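Local coordinates for protein purine nucleoside phosphorylase (Schistosoma mansoni, PDB 5KO6) that catalyses the phosphorolysis of purine nucleosides such as inosine and guanosine, probably yielding the free base and ribose 1-phosphate, at residues Leu37-Glu42 with Leu272-Phe277. Numbering follows the deposited sequence.
Sequences LGKLIE and LLQMWF
With its CG anti to the backbone N (chi1 174°) and the chain straight beyond, Gln274 reaches from its helix to Lys39 and Leu40; Leu37 instead sets CG beside its own N (chi1 -59°), and its branch meets Leu273. That second pairing is tight: Leu37 CD1 lies 3.4 Å from Leu273 CD2, the two side chains crossing at nearly a right angle. Leu273 CD2 also approaches the other methyl, Leu37 CD2, at 3.9 Å. The Gln274 chain passes obliquely by Leu40, with Gln274 CG 4.0 Å from Leu40 CD1. Gln274 OE1 rests against the aliphatic part of Lys39, 3.4 Å from Lys39 CG. In this alpha/beta phosphorylase fold, the short turn of residues 39-42 and the long helix 259-283 pack together beside the central sheet, where Leu37 and Phe277 both touch Thr116 of strand 112-121. The side chain of Leu37 is about 6 Å from a bound ribose 1-phosphate, consistent with this end of the contact lying close to the active site. Leu40 CD2 adds a looser apolar touch at Phe277 CB, 4.3 Å away. With no direct hydrogen bond between the segments, a water lies beside the amide and accepts a long hydrogen bond from Gln274 NE2 (3.3 Å).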
loop_
_atom_site.group_PDB
_atom_site.type_symbol
_atom_site.label_atom_id
_atom_site.label_comp_id
_atom_site.label_asym_id
_atom_site.label_seq_id
_atom_site.Cartn_x
_atom_site.Cartn_y
_atom_site.Cartn_z
ATOM N N LEU A 37 -25.043 6.559 -11.445
ATOM C CA LEU A 37 -26.060 5.609 -11.005
ATOM C C LEU A 37 -26.913 6.165 -9.869
ATOM O O LEU A 37 -27.460 5.408 -9.062
ATOM C CB LEU A 37 -25.408 4.294 -10.585
ATOM C CG LEU A 37 -24.592 3.612 -11.682
ATOM C CD1 LEU A 37 -24.050 2.313 -11.093
ATOM C CD2 LEU A 37 -25.417 3.342 -12.922
ATOM N N GLY A 38 -27.057 7.483 -9.804
ATOM C CA GLY A 38 -27.695 8.109 -8.667
ATOM C C GLY A 38 -29.142 8.512 -8.843
ATOM O O GLY A 38 -29.692 9.160 -7.944
ATOM N N LYS A 39 -29.789 8.119 -9.939
ATOM C CA LYS A 39 -31.130 8.625 -10.220
ATOM C C LYS A 39 -32.149 8.206 -9.160
ATOM O O LYS A 39 -33.085 8.964 -8.877
ATOM C CB LYS A 39 -31.580 8.210 -11.622
ATOM C CG LYS A 39 -32.916 8.823 -12.042
ATOM C CD LYS A 39 -32.851 10.351 -12.027
ATOM C CE LYS A 39 -34.239 10.978 -11.890
ATOM N NZ LYS A 39 -35.178 10.566 -12.969
ATOM N N LEU A 40 -31.990 7.019 -8.563
ATOM C CA LEU A 40 -32.917 6.600 -7.511
ATOM C C LEU A 40 -33.002 7.628 -6.390
ATOM O O LEU A 40 -34.078 7.833 -5.816
ATOM C CB LEU A 40 -32.512 5.241 -6.940
ATOM C CG LEU A 40 -33.442 4.662 -5.864
ATOM C CD1 LEU A 40 -34.852 4.470 -6.408
ATOM C CD2 LEU A 40 -32.890 3.355 -5.316
ATOM N N ILE A 41 -31.885 8.290 -6.076
ATOM C CA ILE A 41 -31.881 9.303 -5.023
ATOM C C ILE A 41 -32.838 10.438 -5.364
ATOM O O ILE A 41 -33.504 10.996 -4.482
ATOM C CB ILE A 41 -30.449 9.815 -4.778
ATOM C CG1 ILE A 41 -29.528 8.660 -4.406
ATOM C CG2 ILE A 41 -30.438 10.871 -3.680
ATOM C CD1 ILE A 41 -28.056 9.071 -4.248
ATOM N N GLU A 42 -32.924 10.798 -6.645
ATOM C CA GLU A 42 -33.849 11.840 -7.072
ATOM C C GLU A 42 -35.307 11.403 -7.002
ATOM O O GLU A 42 -36.196 12.260 -7.073
ATOM C CB GLU A 42 -33.505 12.299 -8.492
ATOM C CG GLU A 42 -33.202 13.783 -8.602
ATOM C CD GLU A 42 -31.916 14.165 -7.894
ATOM O OE1 GLU A 42 -30.835 13.752 -8.364
ATOM O OE2 GLU A 42 -31.986 14.869 -6.862
ATOM N N LEU A 272 -32.476 0.478 -15.501
ATOM C CA LEU A 272 -32.683 -0.898 -15.058
ATOM C C LEU A 272 -32.153 -1.104 -13.647
ATOM O O LEU A 272 -32.792 -1.768 -12.825
ATOM C CB LEU A 272 -31.991 -1.861 -16.022
ATOM C CG LEU A 272 -32.108 -3.364 -15.723
ATOM C CD1 LEU A 272 -33.563 -3.831 -15.752
ATOM C CD2 LEU A 272 -31.273 -4.164 -16.697
ATOM N N LEU A 273 -30.991 -0.527 -13.343
ATOM C CA LEU A 273 -30.431 -0.673 -12.009
ATOM C C LEU A 273 -31.316 0.012 -10.974
ATOM O O LEU A 273 -31.519 -0.514 -9.870
ATOM C CB LEU A 273 -29.022 -0.089 -11.992
ATOM C CG LEU A 273 -28.277 -0.240 -10.681
ATOM C CD1 LEU A 273 -28.028 -1.706 -10.391
ATOM C CD2 LEU A 273 -26.972 0.512 -10.755
ATOM N N GLN A 274 -31.874 1.170 -11.331
ATOM C CA GLN A 274 -32.786 1.875 -10.437
ATOM C C GLN A 274 -34.000 1.018 -10.115
ATOM O O GLN A 274 -34.397 0.898 -8.948
ATOM C CB GLN A 274 -33.209 3.195 -11.085
ATOM C CG GLN A 274 -34.262 3.969 -10.327
ATOM C CD GLN A 274 -34.672 5.235 -11.060
ATOM O OE1 GLN A 274 -34.034 5.633 -12.036
ATOM N NE2 GLN A 274 -35.739 5.869 -10.597
ATOM N N MET A 275 -34.600 0.404 -11.137
ATOM C CA MET A 275 -35.777 -0.428 -10.915
ATOM C C MET A 275 -35.433 -1.652 -10.073
ATOM O O MET A 275 -36.197 -2.045 -9.182
ATOM C CB MET A 275 -36.342 -0.862 -12.261
ATOM C CG MET A 275 -37.647 -1.583 -12.132
ATOM S SD MET A 275 -37.791 -2.833 -13.403
ATOM C CE MET A 275 -36.445 -3.917 -12.891
ATOM N N TRP A 276 -34.289 -2.271 -10.357
ATOM C CA TRP A 276 -33.827 -3.428 -9.599
ATOM C C TRP A 276 -33.656 -3.082 -8.129
ATOM O O TRP A 276 -34.167 -3.785 -7.247
ATOM C CB TRP A 276 -32.487 -3.855 -10.188
ATOM C CG TRP A 276 -31.947 -5.183 -9.766
ATOM C CD1 TRP A 276 -32.592 -6.183 -9.084
ATOM C CD2 TRP A 276 -30.629 -5.657 -10.030
ATOM N NE1 TRP A 276 -31.739 -7.255 -8.910
ATOM C CE2 TRP A 276 -30.530 -6.954 -9.486
ATOM C CE3 TRP A 276 -29.515 -5.107 -10.680
ATOM C CZ2 TRP A 276 -29.358 -7.706 -9.568
ATOM C CZ3 TRP A 276 -28.354 -5.856 -10.760
ATOM C CH2 TRP A 276 -28.284 -7.138 -10.210
ATOM N N PHE A 277 -32.935 -1.997 -7.846
ATOM C CA PHE A 277 -32.687 -1.616 -6.459
ATOM C C PHE A 277 -33.960 -1.156 -5.761
ATOM O O PHE A 277 -34.122 -1.402 -4.565
ATOM C CB PHE A 277 -31.560 -0.583 -6.361
ATOM C CG PHE A 277 -30.212 -1.204 -6.177
ATOM C CD1 PHE A 277 -29.752 -2.155 -7.069
ATOM C CD2 PHE A 277 -29.423 -0.870 -5.101
ATOM C CE1 PHE A 277 -28.515 -2.750 -6.892
ATOM C CE2 PHE A 277 -28.181 -1.458 -4.926
ATOM C CZ PHE A 277 -27.745 -2.408 -5.816
HETATM O O HOH W 1 -36.283 8.461 -12.504
#